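Long-range contact in trichothecene 15-O-acetyltransferase TRI3 (Fusarium sporotrichioides, PDB 3FOT), which transfers an acetyl group to the 15-hydroxyl of trichothecene intermediates in the biosynthesis of mycotoxins such as T-2 toxin: residues His186-Asp200 with Ile349-Ala361. Sequence-based numbering, arbitrary orientation.
Sequences HLFWDGIGCRKFVGD and IASNFYAMCQTAA
Asp190 OD2 is gripped from both faces of its carboxylate: Cys357 N donates to it at 2.9 Å and Gln358 NE2 at 3.0 Å, the latter N-H pointing nearly straight at the oxygen (163°). The Gln358 amide stands almost perpendicular to the carboxylate (87°), and its chain bends at chi2 (-77°) to bring NE2 back over Asp190. Arg342 adds a salt bridge to the same oxygen. The other oxygen, OD1, caps the helix that follows by accepting from Gly193 N at 2.9 Å, so the carboxylate ties the start of helix 191-205 to the beginning of strand 358-365. His186 and Asp190, with Gly191 after them, form the HxxxDG motif of the BAHD superfamily, whose histidine is the general base in relatives; the aspartate, as in those relatives, probably has a structural role, consistent with its bonds to both segments. The neighbouring Gln358 lies close to His414, which binds 15-deacetylcalonectrin. His186 donates through ND1 to Tyr51 O, while the methyl CE of Met356 rests against its CD2. Met356 SD also packs on Asp190 CB. Along the helix, Gly193 lets the backbone of Tyr354 come close, and its CA-H points at Tyr354 O (CA to O 3.5 Å), a buried carbonyl without a hydrogen-bond partner. The Tyr354 ring then lies against the helix flank, with Lys196 CE over one face, off-centre. Bends at chi3 and chi4 fold the lysine across this ring and carry NZ to Ser351 O, 3.2 Å away. At the ring's far end Tyr354 OH donates to the syn lone pair of Asp200 OD2 over a short 2.5 Å. Two waters also donate to this hydroxyl, one linking it to Lys196 NZ and Asn352 OD1, the other to Asp200 OD1.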
ATOM      1  N   HIS A 186      -9.070  -0.044   0.044  1.00  8.52           N
ATOM      2  CA  HIS A 186      -8.023   0.940   0.316  1.00  8.99           C
ATOM      3  C   HIS A 186      -8.570   2.150   1.082  1.00  8.62           C
ATOM      4  O   HIS A 186      -7.795   2.910   1.628  1.00  8.58           O
ATOM      5  CB  HIS A 186      -7.389   1.398  -0.992  1.00  9.06           C
ATOM      6  CG  HIS A 186      -6.028   2.022  -0.837  1.00  9.87           C
ATOM      7  ND1 HIS A 186      -5.064   1.938  -1.817  1.00 14.01           N
ATOM      8  CD2 HIS A 186      -5.470   2.716   0.184  1.00  6.76           C
ATOM      9  CE1 HIS A 186      -3.983   2.599  -1.430  1.00 12.92           C
ATOM     10  NE2 HIS A 186      -4.202   3.079  -0.218  1.00 12.69           N
ATOM     11  N   LEU A 187      -9.893   2.342   1.124  1.00  8.26           N
ATOM     12  CA  LEU A 187     -10.420   3.520   1.829  1.00  8.27           C
ATOM     13  C   LEU A 187      -9.925   3.582   3.290  1.00  8.10           C
ATOM     14  O   LEU A 187      -9.678   4.669   3.815  1.00  9.04           O
ATOM     15  CB  LEU A 187     -11.971   3.527   1.793  1.00  7.56           C
ATOM     16  CG  LEU A 187     -12.694   4.713   2.422  1.00  8.21           C
ATOM     17  CD1 LEU A 187     -12.136   6.080   1.896  1.00  8.80           C
ATOM     18  CD2 LEU A 187     -14.201   4.578   2.143  1.00  9.55           C
ATOM     19  N   PHE A 188      -9.808   2.421   3.947  1.00  8.05           N
ATOM     20  CA  PHE A 188      -9.679   2.389   5.417  1.00  8.34           C
ATOM     21  C   PHE A 188      -8.237   2.305   5.927  1.00  9.23           C
ATOM     22  O   PHE A 188      -7.986   2.252   7.159  1.00  9.94           O
ATOM     23  CB  PHE A 188     -10.513   1.224   5.991  1.00  8.80           C
ATOM     24  CG  PHE A 188     -11.929   1.194   5.468  1.00  9.27           C
ATOM     25  CD1 PHE A 188     -12.858   2.171   5.830  1.00  9.64           C
ATOM     26  CD2 PHE A 188     -12.322   0.218   4.578  1.00  7.95           C
ATOM     27  CE1 PHE A 188     -14.159   2.123   5.304  1.00  9.37           C
ATOM     28  CE2 PHE A 188     -13.605   0.171   4.059  1.00  7.94           C
ATOM     29  CZ  PHE A 188     -14.527   1.117   4.415  1.00 11.26           C
ATOM     30  N   TRP A 189      -7.303   2.305   4.982  1.00  9.21           N
ATOM     31  CA  TRP A 189      -5.882   2.109   5.286  1.00  9.32           C
ATOM     32  C   TRP A 189      -4.994   2.793   4.287  1.00 10.26           C
ATOM     33  O   TRP A 189      -5.375   2.976   3.144  1.00 11.72           O
ATOM     34  CB  TRP A 189      -5.507   0.627   5.151  1.00  9.66           C
ATOM     35  CG  TRP A 189      -6.498  -0.388   5.640  1.00  8.05           C
ATOM     36  CD1 TRP A 189      -7.507  -0.979   4.906  1.00  9.45           C
ATOM     37  CD2 TRP A 189      -6.544  -0.985   6.934  1.00  9.14           C
ATOM     38  NE1 TRP A 189      -8.167  -1.903   5.678  1.00  8.46           N
ATOM     39  CE2 TRP A 189      -7.602  -1.925   6.924  1.00  8.35           C
ATOM     40  CE3 TRP A 189      -5.793  -0.818   8.120  1.00 10.05           C
ATOM     41  CZ2 TRP A 189      -7.930  -2.702   8.044  1.00  9.13           C
ATOM     42  CZ3 TRP A 189      -6.131  -1.588   9.236  1.00 10.62           C
ATOM     43  CH2 TRP A 189      -7.181  -2.518   9.187  1.00  9.86           C
ATOM     44  N   ASP A 190      -3.752   3.081   4.670  1.00  9.00           N
ATOM     45  CA  ASP A 190      -2.743   3.146   3.614  1.00  8.27           C
ATOM     46  C   ASP A 190      -1.912   1.864   3.667  1.00  8.54           C
ATOM     47  O   ASP A 190      -2.177   0.987   4.498  1.00  7.69           O
ATOM     48  CB  ASP A 190      -1.887   4.419   3.681  1.00  9.09           C
ATOM     49  CG  ASP A 190      -1.226   4.627   5.009  1.00 10.67           C
ATOM     50  OD1 ASP A 190      -1.115   3.672   5.796  1.00 12.03           O
ATOM     51  OD2 ASP A 190      -0.757   5.768   5.239  1.00  9.48           O
ATOM     52  N   GLY A 191      -0.931   1.727   2.788  1.00  8.96           N
ATOM     53  CA  GLY A 191      -0.086   0.521   2.816  1.00 10.86           C
ATOM     54  C   GLY A 191       0.568   0.229   4.140  1.00 11.52           C
ATOM     55  O   GLY A 191       0.732  -0.932   4.512  1.00 12.81           O
ATOM     56  N   ILE A 192       0.944   1.286   4.868  1.00 10.20           N
ATOM     57  CA  ILE A 192       1.563   1.150   6.183  1.00 10.49           C
ATOM     58  C   ILE A 192       0.572   0.584   7.190  1.00 10.14           C
ATOM     59  O   ILE A 192       0.882  -0.370   7.909  1.00 10.63           O
ATOM     60  CB  ILE A 192       2.119   2.511   6.643  1.00 11.04           C
ATOM     61  CG1 ILE A 192       3.236   2.896   5.663  1.00 13.60           C
ATOM     62  CG2 ILE A 192       2.541   2.473   8.151  1.00 10.82           C
ATOM     63  CD1 ILE A 192       4.013   4.063   6.016  1.00 17.38           C
ATOM     64  N   GLY A 193      -0.616   1.169   7.232  1.00  9.08           N
ATOM     65  CA  GLY A 193      -1.600   0.767   8.208  1.00  8.32           C
ATOM     66  C   GLY A 193      -2.027  -0.677   7.968  1.00  8.60           C
ATOM     67  O   GLY A 193      -2.231  -1.453   8.919  1.00  8.10           O
ATOM     68  N   CYS A 194      -2.162  -1.045   6.695  1.00  8.72           N
ATOM     69  CA  CYS A 194      -2.634  -2.382   6.348  1.00  8.72           C
ATOM     70  C   CYS A 194      -1.549  -3.404   6.708  1.00  8.38           C
ATOM     71  O   CYS A 194      -1.838  -4.438   7.315  1.00  8.83           O
ATOM     72  CB  CYS A 194      -2.994  -2.472   4.855  1.00  9.39           C
ATOM     73  SG  CYS A 194      -4.033  -3.896   4.511  1.00 12.94           S
ATOM     74  N   ARG A 195      -0.296  -3.126   6.375  1.00  8.64           N
ATOM     75  CA  ARG A 195       0.780  -4.048   6.793  1.00  9.15           C
ATOM     76  C   ARG A 195       0.938  -4.135   8.311  1.00  9.57           C
ATOM     77  O   ARG A 195       1.194  -5.223   8.842  1.00  8.91           O
ATOM     78  CB  ARG A 195       2.104  -3.673   6.141  1.00  9.57           C
ATOM     79  CG  ARG A 195       2.050  -3.980   4.655  1.00 10.44           C
ATOM     80  CD  ARG A 195       3.313  -3.544   3.967  1.00 16.13           C
ATOM     81  NE  ARG A 195       3.354  -2.101   3.786  1.00 18.73           N
ATOM     82  CZ  ARG A 195       4.460  -1.423   3.513  1.00 20.27           C
ATOM     83  NH1 ARG A 195       5.626  -2.065   3.427  1.00 19.54           N
ATOM     84  NH2 ARG A 195       4.409  -0.097   3.379  1.00 21.17           N
ATOM     85  N   LYS A 196       0.802  -3.008   9.011  1.00  9.40           N
ATOM     86  CA  LYS A 196       0.848  -3.029  10.481  1.00  9.44           C
ATOM     87  C   LYS A 196      -0.250  -3.976  10.994  1.00  8.89           C
ATOM     88  O   LYS A 196      -0.047  -4.756  11.908  1.00  8.69           O
ATOM     89  CB  LYS A 196       0.634  -1.631  11.072  1.00 10.35           C
ATOM     90  CG  LYS A 196       1.895  -0.733  10.961  1.00 10.66           C
ATOM     91  CD  LYS A 196       1.626   0.740  11.322  1.00 12.33           C
ATOM     92  CE  LYS A 196       1.282   0.940  12.805  1.00 14.78           C
ATOM     93  NZ  LYS A 196       2.413   0.639  13.755  1.00 15.07           N
ATOM     94  N   PHE A 197      -1.416  -3.908  10.377  1.00  8.38           N
ATOM     95  CA  PHE A 197      -2.528  -4.740  10.824  1.00  7.65           C
ATOM     96  C   PHE A 197      -2.274  -6.239  10.552  1.00  7.21           C
ATOM     97  O   PHE A 197      -2.599  -7.085  11.389  1.00  7.56           O
ATOM     98  CB  PHE A 197      -3.839  -4.268  10.175  1.00  7.23           C
ATOM     99  CG  PHE A 197      -5.049  -4.922  10.770  1.00  9.82           C
ATOM    100  CD1 PHE A 197      -5.632  -4.419  11.936  1.00 11.14           C
ATOM    101  CD2 PHE A 197      -5.598  -6.052  10.163  1.00  9.95           C
ATOM    102  CE1 PHE A 197      -6.760  -5.046  12.507  1.00  9.24           C
ATOM    103  CE2 PHE A 197      -6.726  -6.659  10.685  1.00  9.85           C
ATOM    104  CZ  PHE A 197      -7.319  -6.157  11.862  1.00 10.94           C
ATOM    105  N   VAL A 198      -1.666  -6.562   9.416  1.00  6.87           N
ATOM    106  CA  VAL A 198      -1.233  -7.954   9.135  1.00  7.36           C
ATOM    107  C   VAL A 198      -0.271  -8.404  10.268  1.00  7.19           C
ATOM    108  O   VAL A 198      -0.413  -9.498  10.827  1.00  6.50           O
ATOM    109  CB  VAL A 198      -0.559  -8.054   7.762  1.00  7.75           C
ATOM    110  CG1 VAL A 198       0.112  -9.416   7.564  1.00  9.85           C
ATOM    111  CG2 VAL A 198      -1.613  -7.811   6.650  1.00  8.24           C
ATOM    112  N   GLY A 199       0.681  -7.538  10.605  1.00  6.52           N
ATOM    113  CA  GLY A 199       1.633  -7.829  11.699  1.00  7.67           C
ATOM    114  C   GLY A 199       0.914  -8.123  13.006  1.00  7.61           C
ATOM    115  O   GLY A 199       1.281  -9.060  13.763  1.00  8.10           O
ATOM    116  N   ASP A 200      -0.090  -7.305  13.295  1.00  7.78           N
ATOM    117  CA  ASP A 200      -0.907  -7.473  14.514  1.00  8.47           C
ATOM    118  C   ASP A 200      -1.600  -8.827  14.531  1.00  8.26           C
ATOM    119  O   ASP A 200      -1.607  -9.506  15.543  1.00  7.98           O
ATOM    120  CB  ASP A 200      -1.962  -6.357  14.612  1.00  8.56           C
ATOM    121  CG  ASP A 200      -1.341  -4.977  14.842  1.00 12.64           C
ATOM    122  OD1 ASP A 200      -0.216  -4.887  15.376  1.00 13.78           O
ATOM    123  OD2 ASP A 200      -1.969  -3.978  14.462  1.00 12.72           O
ATOM    124  N   ILE A 349       0.810   9.836  18.654  1.00 20.71           N
ATOM    125  CA  ILE A 349      -0.153   9.321  17.689  1.00 20.16           C
ATOM    126  C   ILE A 349       0.587   8.650  16.534  1.00 19.15           C
ATOM    127  O   ILE A 349       0.163   7.582  16.058  1.00 18.82           O
ATOM    128  CB  ILE A 349      -1.039  10.458  17.114  1.00 20.11           C
ATOM    129  CG1 ILE A 349      -1.845  11.132  18.236  1.00 21.84           C
ATOM    130  CG2 ILE A 349      -1.973   9.941  16.007  1.00 19.85           C
ATOM    131  CD1 ILE A 349      -2.553  12.399  17.804  1.00 20.63           C
ATOM    132  N   ALA A 350       1.692   9.275  16.099  1.00 18.28           N
ATOM    133  CA  ALA A 350       2.394   8.947  14.844  1.00 18.27           C
ATOM    134  C   ALA A 350       2.793   7.490  14.616  1.00 18.57           C
ATOM    135  O   ALA A 350       2.871   7.041  13.459  1.00 17.54           O
ATOM    136  CB  ALA A 350       3.623   9.824  14.676  1.00 18.24           C
ATOM    137  N   SER A 351       3.097   6.775  15.699  1.00 18.79           N
ATOM    138  CA  SER A 351       3.598   5.406  15.576  0.50 18.34           C
ATOM    139  C   SER A 351       2.500   4.345  15.722  1.00 18.06           C
ATOM    140  O   SER A 351       2.776   3.144  15.642  1.00 18.35           O
ATOM    141  CB  SER A 351       4.747   5.158  16.559  0.50 18.96           C
ATOM    142  OG  SER A 351       5.917   5.869  16.168  0.50 19.31           O
ATOM    143  N   ASN A 352       1.267   4.793  15.923  1.00 16.65           N
ATOM    144  CA  ASN A 352       0.122   3.896  16.108  1.00 16.13           C
ATOM    145  C   ASN A 352      -1.101   4.311  15.254  1.00 15.37           C
ATOM    146  O   ASN A 352      -2.218   4.303  15.745  1.00 15.90           O
ATOM    147  CB  ASN A 352      -0.241   3.861  17.612  1.00 16.58           C
ATOM    148  CG  ASN A 352      -1.218   2.739  17.966  1.00 20.37           C
ATOM    149  OD1 ASN A 352      -1.168   1.639  17.396  1.00 20.62           O
ATOM    150  ND2 ASN A 352      -2.099   3.011  18.925  1.00 20.86           N
ATOM    151  N   PHE A 353      -0.875   4.665  13.984  1.00 13.60           N
ATOM    152  CA  PHE A 353      -1.895   5.273  13.129  1.00 12.45           C
ATOM    153  C   PHE A 353      -2.155   4.346  11.956  1.00 11.91           C
ATOM    154  O   PHE A 353      -1.247   4.077  11.167  1.00 11.87           O
ATOM    155  CB  PHE A 353      -1.452   6.650  12.599  1.00 12.31           C
ATOM    156  CG  PHE A 353      -2.600   7.496  12.078  1.00 11.45           C
ATOM    157  CD1 PHE A 353      -3.308   8.343  12.945  1.00 12.46           C
ATOM    158  CD2 PHE A 353      -2.999   7.421  10.747  1.00 10.22           C
ATOM    159  CE1 PHE A 353      -4.369   9.116  12.475  1.00 13.13           C
ATOM    160  CE2 PHE A 353      -4.058   8.216  10.265  1.00  9.12           C
ATOM    161  CZ  PHE A 353      -4.752   9.042  11.139  1.00 11.96           C
ATOM    162  N   TYR A 354      -3.383   3.844  11.864  1.00 10.98           N
ATOM    163  CA  TYR A 354      -3.720   2.791  10.891  1.00 10.65           C
ATOM    164  C   TYR A 354      -4.515   3.279   9.692  1.00 10.50           C
ATOM    165  O   TYR A 354      -4.482   2.652   8.631  1.00 10.59           O
ATOM    166  CB  TYR A 354      -4.490   1.652  11.595  1.00 11.02           C
ATOM    167  CG  TYR A 354      -3.586   0.769  12.424  1.00 10.49           C
ATOM    168  CD1 TYR A 354      -2.959   1.265  13.572  1.00 10.77           C
ATOM    169  CD2 TYR A 354      -3.334  -0.547  12.047  1.00 10.17           C
ATOM    170  CE1 TYR A 354      -2.112   0.481  14.318  1.00 11.62           C
ATOM    171  CE2 TYR A 354      -2.497  -1.370  12.812  1.00  9.66           C
ATOM    172  CZ  TYR A 354      -1.886  -0.843  13.945  1.00 10.42           C
ATOM    173  OH  TYR A 354      -1.048  -1.620  14.705  1.00 10.91           O
ATOM    174  N   ALA A 355      -5.246   4.381   9.850  1.00 10.47           N
ATOM    175  CA  ALA A 355      -5.969   4.967   8.709  1.00 10.18           C
ATOM    176  C   ALA A 355      -4.958   5.590   7.727  1.00 10.18           C
ATOM    177  O   ALA A 355      -3.766   5.692   8.046  1.00  9.80           O
ATOM    178  CB  ALA A 355      -6.990   6.018   9.196  1.00 10.00           C
ATOM    179  N   MET A 356      -5.431   5.980   6.544  1.00 10.21           N
ATOM    180  CA  MET A 356      -4.597   6.647   5.541  1.00 10.75           C
ATOM    181  C   MET A 356      -3.889   7.826   6.176  1.00 10.94           C
ATOM    182  O   MET A 356      -4.521   8.644   6.830  1.00 11.33           O
ATOM    183  CB  MET A 356      -5.479   7.176   4.409  1.00 10.18           C
ATOM    184  CG  MET A 356      -4.746   7.831   3.293  1.00 12.07           C
ATOM    185  SD  MET A 356      -4.368   6.668   1.972  1.00 15.75           S
ATOM    186  CE  MET A 356      -6.006   6.189   1.414  1.00 10.69           C
ATOM    187  N   CYS A 357      -2.586   7.934   5.946  1.00 12.15           N
ATOM    188  CA  CYS A 357      -1.851   9.112   6.387  1.00 12.14           C
ATOM    189  C   CYS A 357      -0.778   9.370   5.342  1.00 12.07           C
ATOM    190  O   CYS A 357       0.368   8.951   5.489  1.00 12.75           O
ATOM    191  CB  CYS A 357      -1.258   8.941   7.792  1.00 12.82           C
ATOM    192  SG  CYS A 357      -0.493  10.529   8.322  1.00 14.41           S
ATOM    193  N   GLN A 358      -1.201  10.014   4.260  1.00 11.71           N
ATOM    194  CA  GLN A 358      -0.354  10.211   3.088  1.00 12.05           C
ATOM    195  C   GLN A 358      -0.299  11.666   2.703  1.00 12.22           C
ATOM    196  O   GLN A 358      -1.246  12.419   2.928  1.00 13.40           O
ATOM    197  CB  GLN A 358      -0.883   9.419   1.890  1.00 12.55           C
ATOM    198  CG  GLN A 358      -0.863   7.896   2.139  1.00 13.62           C
ATOM    199  CD  GLN A 358       0.532   7.337   1.998  1.00 14.50           C
ATOM    200  OE1 GLN A 358       1.167   7.525   0.951  1.00 16.90           O
ATOM    201  NE2 GLN A 358       1.027   6.647   3.042  1.00 14.10           N
ATOM    202  N   THR A 359       0.830  12.048   2.124  1.00 11.39           N
ATOM    203  CA  THR A 359       0.909  13.369   1.525  1.00 12.11           C
ATOM    204  C   THR A 359       1.662  13.261   0.219  1.00 12.84           C
ATOM    205  O   THR A 359       1.762  12.157  -0.340  1.00 12.66           O
ATOM    206  CB  THR A 359       1.440  14.451   2.521  1.00 12.50           C
ATOM    207  OG1 THR A 359       1.399  15.733   1.885  1.00 12.79           O
ATOM    208  CG2 THR A 359       2.821  14.162   3.003  1.00 12.18           C
ATOM    209  N   ALA A 360       2.171  14.394  -0.280  1.00 13.76           N
ATOM    210  CA  ALA A 360       2.557  14.522  -1.678  1.00 14.79           C
ATOM    211  C   ALA A 360       3.895  15.257  -1.771  1.00 14.79           C
ATOM    212  O   ALA A 360       4.234  16.054  -0.894  1.00 14.27           O
ATOM    213  CB  ALA A 360       1.488  15.297  -2.424  1.00 14.52           C
ATOM    214  N   ALA A 361       4.671  14.938  -2.810  1.00 14.69           N
ATOM    215  CA  ALA A 361       5.887  15.681  -3.168  1.00 14.35           C
ATOM    216  C   ALA A 361       6.001  15.637  -4.683  1.00 14.88           C
ATOM    217  O   ALA A 361       5.306  14.859  -5.333  1.00 15.60           O
ATOM    218  CB  ALA A 361       7.150  15.054  -2.523  1.00 13.89           C
TER
HETATM  219  O   HOH W   1      -8.381   5.652   6.091  1.00 10.06           O
HETATM  220  O   HOH W   2       0.854   0.292  16.189  1.00 28.75           O
HETATM  221  O   HOH W   3       0.913  -2.829  16.583  1.00 21.09           O